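Local coordinates for 49 protein (Murid herpesvirus 4, PDB 6A4V), which probably interacts with the host poly(ADP-ribose) polymerase 1 and so helps the virus to replicate, at residues V62-C76 / F246-I260. Numbering follows the deposited sequence.
Sequences VSACLCKLQVLCKIC and FNALFKNHVKELEAI
Knobs-into-holes packing between two antiparallel helices brings Leu-69, Leu-72, Phe-250 and Leu-257 together, each side chain seated among four residues of the facing helix. The axes of 62-76 and 246-260 approach to 9.5 Å and cross at -150°. Leu-69 works with both branches: its CD2 lies only 3.5 Å from Val-254 CG2, tighter than usual for two carbons, and also meets Phe-250 CD1, while CD1 reaches toward Leu-257 CD2. Phe-250 extends its ring into the opposite groove because CG stands anti to its backbone N (chi1 172°). There Cys-73 N lies over one face, displaced from the ring centre, and the sulfurs of Cys-73 and Cys-76 approach obliquely in sulfur-aromatic contacts. Leu-72 fills its hole, CD1 resting 3.6 Å from Phe-250 CA and CD2 touching the edge of the Phe-246 ring at CD1, 3.8 Å away. Ile-75 CG2 lies over a face of that same ring.

Such interlocking unites two elements of a predominantly helical protein that are far apart in sequence, helices 61-85 and 238-262. Helix 274-289 packs against Phe-250 and Val-254, and helix 44-57 against Phe-246, so the pair belongs to a larger helical bundle.

At the other end, Cys-65 SG presses to 3.4 Å from Leu-257 CB, and Val-62 runs alongside Ile-260 in the opposite sense, their CG2 atoms touching. A polar strip borders this apolar seam. His-253 ND1 donates to Glu-256 OE2 at 2.7 Å, the acceptor tilted 21° from the imidazole plane, a bond that restrains the ring's rotation. One water accepts from Lys-68 NZ and donates to the same OE2, bridging the helices where no direct hydrogen bond joins them; Lys-68, which also has a long, weak ion pair with Asp-55, would probably help stabilise the carboxylate's negative charge.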
loop_
_atom_site.group_PDB
_atom_site.type_symbol
_atom_site.label_atom_id
_atom_site.label_comp_id
_atom_site.label_asym_id
_atom_site.label_seq_id
_atom_site.Cartn_x
_atom_site.Cartn_y
_atom_site.Cartn_z
ATOM N N VAL B 62 -18.256 4.162 23.314
ATOM C CA VAL B 62 -18.240 3.234 22.161
ATOM C C VAL B 62 -17.591 3.938 20.962
ATOM O O VAL B 62 -16.574 3.451 20.409
ATOM C CB VAL B 62 -19.624 2.654 21.805
ATOM C CG1 VAL B 62 -19.514 1.687 20.631
ATOM C CG2 VAL B 62 -20.247 1.899 22.961
ATOM N N SER B 63 -18.153 5.099 20.599
ATOM C CA SER B 63 -17.640 5.987 19.590
ATOM C C SER B 63 -16.127 6.177 19.703
ATOM O O SER B 63 -15.431 6.104 18.733
ATOM C CB SER B 63 -18.299 7.290 19.679
ATOM O OG SER B 63 -19.682 7.169 19.403
ATOM N N ALA B 64 -15.642 6.437 20.905
ATOM C CA ALA B 64 -14.233 6.678 21.083
ATOM C C ALA B 64 -13.449 5.398 20.752
ATOM O O ALA B 64 -12.508 5.397 19.960
ATOM C CB ALA B 64 -14.008 7.165 22.494
ATOM N N CYS B 65 -13.936 4.266 21.242
ATOM C CA CYS B 65 -13.225 2.986 21.063
ATOM C C CYS B 65 -13.068 2.719 19.561
ATOM O O CYS B 65 -11.990 2.335 19.068
ATOM C CB CYS B 65 -13.938 1.891 21.839
ATOM S SG CYS B 65 -12.926 0.392 21.981
ATOM N N LEU B 66 -14.113 3.047 18.797
ATOM C CA LEU B 66 -14.128 2.732 17.432
ATOM C C LEU B 66 -13.140 3.600 16.655
ATOM O O LEU B 66 -12.393 3.050 15.849
ATOM C CB LEU B 66 -15.533 2.901 16.891
ATOM C CG LEU B 66 -16.420 1.733 17.258
ATOM C CD1 LEU B 66 -17.835 2.048 16.814
ATOM C CD2 LEU B 66 -15.895 0.465 16.593
ATOM N N CYS B 67 -13.135 4.915 16.914
ATOM C CA CYS B 67 -12.109 5.782 16.318
ATOM C C CYS B 67 -10.745 5.138 16.629
ATOM O O CYS B 67 -9.953 4.957 15.776
ATOM C CB CYS B 67 -12.231 7.208 16.859
ATOM S SG CYS B 67 -13.844 7.989 16.529
ATOM N N LYS B 68 -10.530 4.736 17.885
ATOM C CA LYS B 68 -9.234 4.328 18.341
ATOM C C LYS B 68 -8.815 3.116 17.519
ATOM O O LYS B 68 -7.657 3.048 17.073
ATOM C CB LYS B 68 -9.230 3.981 19.835
ATOM C CG LYS B 68 -9.537 5.129 20.784
ATOM C CD LYS B 68 -8.629 5.259 22.047
ATOM C CE LYS B 68 -9.384 5.727 23.287
ATOM N NZ LYS B 68 -9.172 4.817 24.449
ATOM N N LEU B 69 -9.801 2.260 17.240
ATOM C CA LEU B 69 -9.655 1.064 16.525
ATOM C C LEU B 69 -9.358 1.337 15.065
ATOM O O LEU B 69 -8.678 0.526 14.462
ATOM C CB LEU B 69 -10.922 0.215 16.638
ATOM C CG LEU B 69 -11.019 -0.556 17.960
ATOM C CD1 LEU B 69 -12.397 -1.163 18.128
ATOM C CD2 LEU B 69 -9.911 -1.589 18.074
ATOM N N GLN B 70 -9.984 2.370 14.505
ATOM C CA GLN B 70 -9.788 2.731 13.104
ATOM C C GLN B 70 -8.366 3.225 12.912
ATOM O O GLN B 70 -7.632 2.679 12.040
ATOM C CB GLN B 70 -10.797 3.786 12.685
ATOM C CG GLN B 70 -12.143 3.154 12.415
ATOM C CD GLN B 70 -13.196 4.168 12.056
ATOM O OE1 GLN B 70 -13.318 5.224 12.686
ATOM N NE2 GLN B 70 -13.979 3.840 11.038
ATOM N N VAL B 71 -7.905 4.049 13.868
ATOM C CA VAL B 71 -6.540 4.477 13.873
ATOM C C VAL B 71 -5.619 3.271 13.971
ATOM O O VAL B 71 -4.584 3.282 13.300
ATOM C CB VAL B 71 -6.204 5.393 15.053
ATOM C CG1 VAL B 71 -4.709 5.510 15.224
ATOM C CG2 VAL B 71 -6.861 6.754 14.859
ATOM N N LEU B 72 -5.946 2.307 14.859
ATOM C CA LEU B 72 -5.022 1.203 15.018
ATOM C C LEU B 72 -5.060 0.288 13.812
ATOM O O LEU B 72 -4.049 -0.334 13.490
ATOM C CB LEU B 72 -5.307 0.419 16.282
ATOM C CG LEU B 72 -4.855 1.097 17.552
ATOM C CD1 LEU B 72 -5.389 0.343 18.723
ATOM C CD2 LEU B 72 -3.354 1.176 17.619
ATOM N N CYS B 73 -6.232 0.158 13.165
ATOM C CA CYS B 73 -6.290 -0.681 11.951
ATOM C C CYS B 73 -5.400 -0.161 10.795
ATOM O O CYS B 73 -4.676 -0.944 10.051
ATOM C CB CYS B 73 -7.721 -0.690 11.440
ATOM S SG CYS B 73 -7.910 -2.103 10.367
ATOM N N LYS B 74 -5.485 1.145 10.515
ATOM C CA LYS B 74 -4.622 1.745 9.496
ATOM C C LYS B 74 -3.173 1.469 9.883
ATOM O O LYS B 74 -2.367 0.906 9.084
ATOM C CB LYS B 74 -4.915 3.226 9.390
ATOM C CG LYS B 74 -6.146 3.497 8.527
ATOM C CD LYS B 74 -7.105 4.519 9.121
ATOM C CE LYS B 74 -8.411 4.613 8.348
ATOM N NZ LYS B 74 -9.521 5.157 9.169
ATOM N N ILE B 75 -2.850 1.827 11.120
ATOM C CA ILE B 75 -1.458 1.797 11.520
ATOM C C ILE B 75 -0.932 0.388 11.356
ATOM O O ILE B 75 0.057 0.171 10.703
ATOM C CB ILE B 75 -1.225 2.312 12.938
ATOM C CG1 ILE B 75 -1.364 3.826 12.949
ATOM C CG2 ILE B 75 0.168 1.847 13.402
ATOM C CD1 ILE B 75 -1.317 4.441 14.355
ATOM N N CYS B 76 -1.638 -0.593 11.882
ATOM C CA CYS B 76 -1.138 -2.014 11.754
ATOM C C CYS B 76 -0.965 -2.459 10.291
ATOM O O CYS B 76 -0.018 -3.162 9.931
ATOM C CB CYS B 76 -2.107 -2.952 12.475
ATOM S SG CYS B 76 -2.050 -2.788 14.273
ATOM N N PHE B 246 1.611 -2.761 18.453
ATOM C CA PHE B 246 0.401 -2.111 17.937
ATOM C C PHE B 246 -0.695 -3.155 17.630
ATOM O O PHE B 246 -1.941 -2.880 17.786
ATOM C CB PHE B 246 0.797 -1.236 16.766
ATOM C CG PHE B 246 1.311 0.122 17.142
ATOM C CD1 PHE B 246 0.446 1.068 17.657
ATOM C CD2 PHE B 246 2.611 0.482 16.846
ATOM C CE1 PHE B 246 0.901 2.326 17.980
ATOM C CE2 PHE B 246 3.069 1.746 17.152
ATOM C CZ PHE B 246 2.211 2.672 17.709
ATOM N N ASN B 247 -0.259 -4.372 17.268
ATOM C CA ASN B 247 -1.188 -5.503 17.049
ATOM C C ASN B 247 -1.883 -5.867 18.375
ATOM O O ASN B 247 -3.089 -6.071 18.429
ATOM C CB ASN B 247 -0.556 -6.693 16.286
ATOM C CG ASN B 247 -0.531 -6.495 14.774
ATOM O OD1 ASN B 247 -1.519 -6.683 14.088
ATOM N ND2 ASN B 247 0.565 -5.989 14.251
ATOM N N ALA B 248 -1.133 -6.055 19.446
ATOM C CA ALA B 248 -1.693 -6.202 20.865
ATOM C C ALA B 248 -2.699 -5.092 21.180
ATOM O O ALA B 248 -3.908 -5.255 21.496
ATOM C CB ALA B 248 -0.518 -6.087 21.764
ATOM N N LEU B 249 -2.228 -3.891 20.941
ATOM C CA LEU B 249 -2.946 -2.759 21.346
ATOM C C LEU B 249 -4.246 -2.767 20.564
ATOM O O LEU B 249 -5.219 -2.441 21.121
ATOM C CB LEU B 249 -2.063 -1.538 21.130
ATOM C CG LEU B 249 -2.395 -0.249 21.881
ATOM C CD1 LEU B 249 -2.507 -0.459 23.381
ATOM C CD2 LEU B 249 -1.338 0.827 21.564
ATOM N N PHE B 250 -4.253 -3.246 19.304
ATOM C CA PHE B 250 -5.494 -3.286 18.480
ATOM C C PHE B 250 -6.371 -4.453 18.947
ATOM O O PHE B 250 -7.615 -4.345 19.119
ATOM C CB PHE B 250 -5.084 -3.304 17.010
ATOM C CG PHE B 250 -6.176 -3.535 16.006
ATOM C CD1 PHE B 250 -7.254 -2.684 15.939
ATOM C CD2 PHE B 250 -6.061 -4.542 15.051
ATOM C CE1 PHE B 250 -8.299 -2.936 15.074
ATOM C CE2 PHE B 250 -7.051 -4.725 14.094
ATOM C CZ PHE B 250 -8.201 -3.943 14.144
ATOM N N LYS B 251 -5.776 -5.632 19.036
ATOM C CA LYS B 251 -6.612 -6.801 19.485
ATOM C C LYS B 251 -7.310 -6.561 20.848
ATOM O O LYS B 251 -8.406 -6.972 21.090
ATOM C CB LYS B 251 -5.685 -7.999 19.650
ATOM C CG LYS B 251 -6.368 -9.315 19.958
ATOM C CD LYS B 251 -5.525 -10.186 20.891
ATOM C CE LYS B 251 -4.057 -10.283 20.532
ATOM N NZ LYS B 251 -3.396 -11.237 21.461
ATOM N N ASN B 252 -6.574 -6.006 21.819
ATOM C CA ASN B 252 -7.082 -5.769 23.155
ATOM C C ASN B 252 -8.134 -4.644 23.164
ATOM O O ASN B 252 -9.101 -4.665 24.018
ATOM C CB ASN B 252 -5.930 -5.535 24.130
ATOM C CG ASN B 252 -5.134 -6.792 24.363
ATOM O OD1 ASN B 252 -5.719 -7.835 24.711
ATOM N ND2 ASN B 252 -3.800 -6.693 24.286
ATOM N N HIS B 253 -8.040 -3.681 22.256
ATOM C CA HIS B 253 -9.071 -2.648 22.280
ATOM C C HIS B 253 -10.297 -3.201 21.606
ATOM O O HIS B 253 -11.371 -2.753 21.964
ATOM C CB HIS B 253 -8.700 -1.322 21.656
ATOM C CG HIS B 253 -7.959 -0.385 22.538
ATOM N ND1 HIS B 253 -8.606 0.437 23.452
ATOM C CD2 HIS B 253 -6.643 -0.056 22.559
ATOM C CE1 HIS B 253 -7.692 1.205 24.018
ATOM N NE2 HIS B 253 -6.469 0.896 23.516
ATOM N N VAL B 254 -10.156 -4.182 20.685
ATOM C CA VAL B 254 -11.383 -4.863 20.231
ATOM C C VAL B 254 -12.064 -5.536 21.444
ATOM O O VAL B 254 -13.289 -5.459 21.612
ATOM C CB VAL B 254 -11.095 -5.797 19.022
ATOM C CG1 VAL B 254 -12.302 -6.660 18.668
ATOM C CG2 VAL B 254 -10.729 -4.949 17.774
ATOM N N LYS B 255 -11.289 -6.173 22.344
ATOM C CA LYS B 255 -11.969 -6.832 23.504
ATOM C C LYS B 255 -12.644 -5.813 24.427
ATOM O O LYS B 255 -13.718 -6.098 24.865
ATOM C CB LYS B 255 -11.034 -7.769 24.247
ATOM C CG LYS B 255 -11.105 -9.162 23.619
ATOM C CD LYS B 255 -9.818 -9.865 23.625
ATOM C CE LYS B 255 -9.766 -11.047 22.681
ATOM N NZ LYS B 255 -8.342 -11.408 22.435
ATOM N N GLU B 256 -12.004 -4.650 24.633
ATOM C CA GLU B 256 -12.538 -3.595 25.351
ATOM C C GLU B 256 -13.865 -3.178 24.724
ATOM O O GLU B 256 -14.827 -3.034 25.443
ATOM C CB GLU B 256 -11.594 -2.394 25.389
ATOM C CG GLU B 256 -12.272 -1.165 25.931
ATOM C CD GLU B 256 -11.481 0.117 26.079
ATOM O OE1 GLU B 256 -11.777 0.813 27.042
ATOM O OE2 GLU B 256 -10.643 0.463 25.211
ATOM N N LEU B 257 -13.884 -2.916 23.402
ATOM C CA LEU B 257 -15.100 -2.488 22.750
ATOM C C LEU B 257 -16.219 -3.505 22.998
ATOM O O LEU B 257 -17.347 -3.098 23.144
ATOM C CB LEU B 257 -14.873 -2.340 21.245
ATOM C CG LEU B 257 -16.149 -2.127 20.408
ATOM C CD1 LEU B 257 -16.531 -0.670 20.380
ATOM C CD2 LEU B 257 -15.974 -2.602 18.999
ATOM N N GLU B 258 -15.922 -4.813 22.901
ATOM C CA GLU B 258 -16.962 -5.828 23.086
ATOM C C GLU B 258 -17.557 -5.712 24.510
ATOM O O GLU B 258 -18.752 -5.904 24.733
ATOM C CB GLU B 258 -16.449 -7.263 22.935
ATOM C CG GLU B 258 -15.894 -7.656 21.594
ATOM C CD GLU B 258 -15.433 -9.104 21.571
ATOM O OE1 GLU B 258 -14.849 -9.559 22.595
ATOM O OE2 GLU B 258 -15.671 -9.781 20.536
ATOM N N ALA B 259 -16.714 -5.421 25.502
ATOM C CA ALA B 259 -17.207 -5.378 26.863
ATOM C C ALA B 259 -18.131 -4.176 27.011
ATOM O O ALA B 259 -19.343 -4.348 27.285
ATOM C CB ALA B 259 -16.077 -5.341 27.849
ATOM N N ILE B 260 -17.531 -3.003 26.797
ATOM C CA ILE B 260 -18.177 -1.727 26.739
ATOM C C ILE B 260 -19.560 -1.831 26.102
ATOM O O ILE B 260 -20.492 -1.199 26.566
ATOM C CB ILE B 260 -17.264 -0.745 25.969
ATOM C CG1 ILE B 260 -16.165 -0.218 26.889
ATOM C CG2 ILE B 260 -18.038 0.390 25.334
ATOM C CD1 ILE B 260 -15.281 0.820 26.236
HETATM O O HOH W 1 -11.549 3.235 24.631
#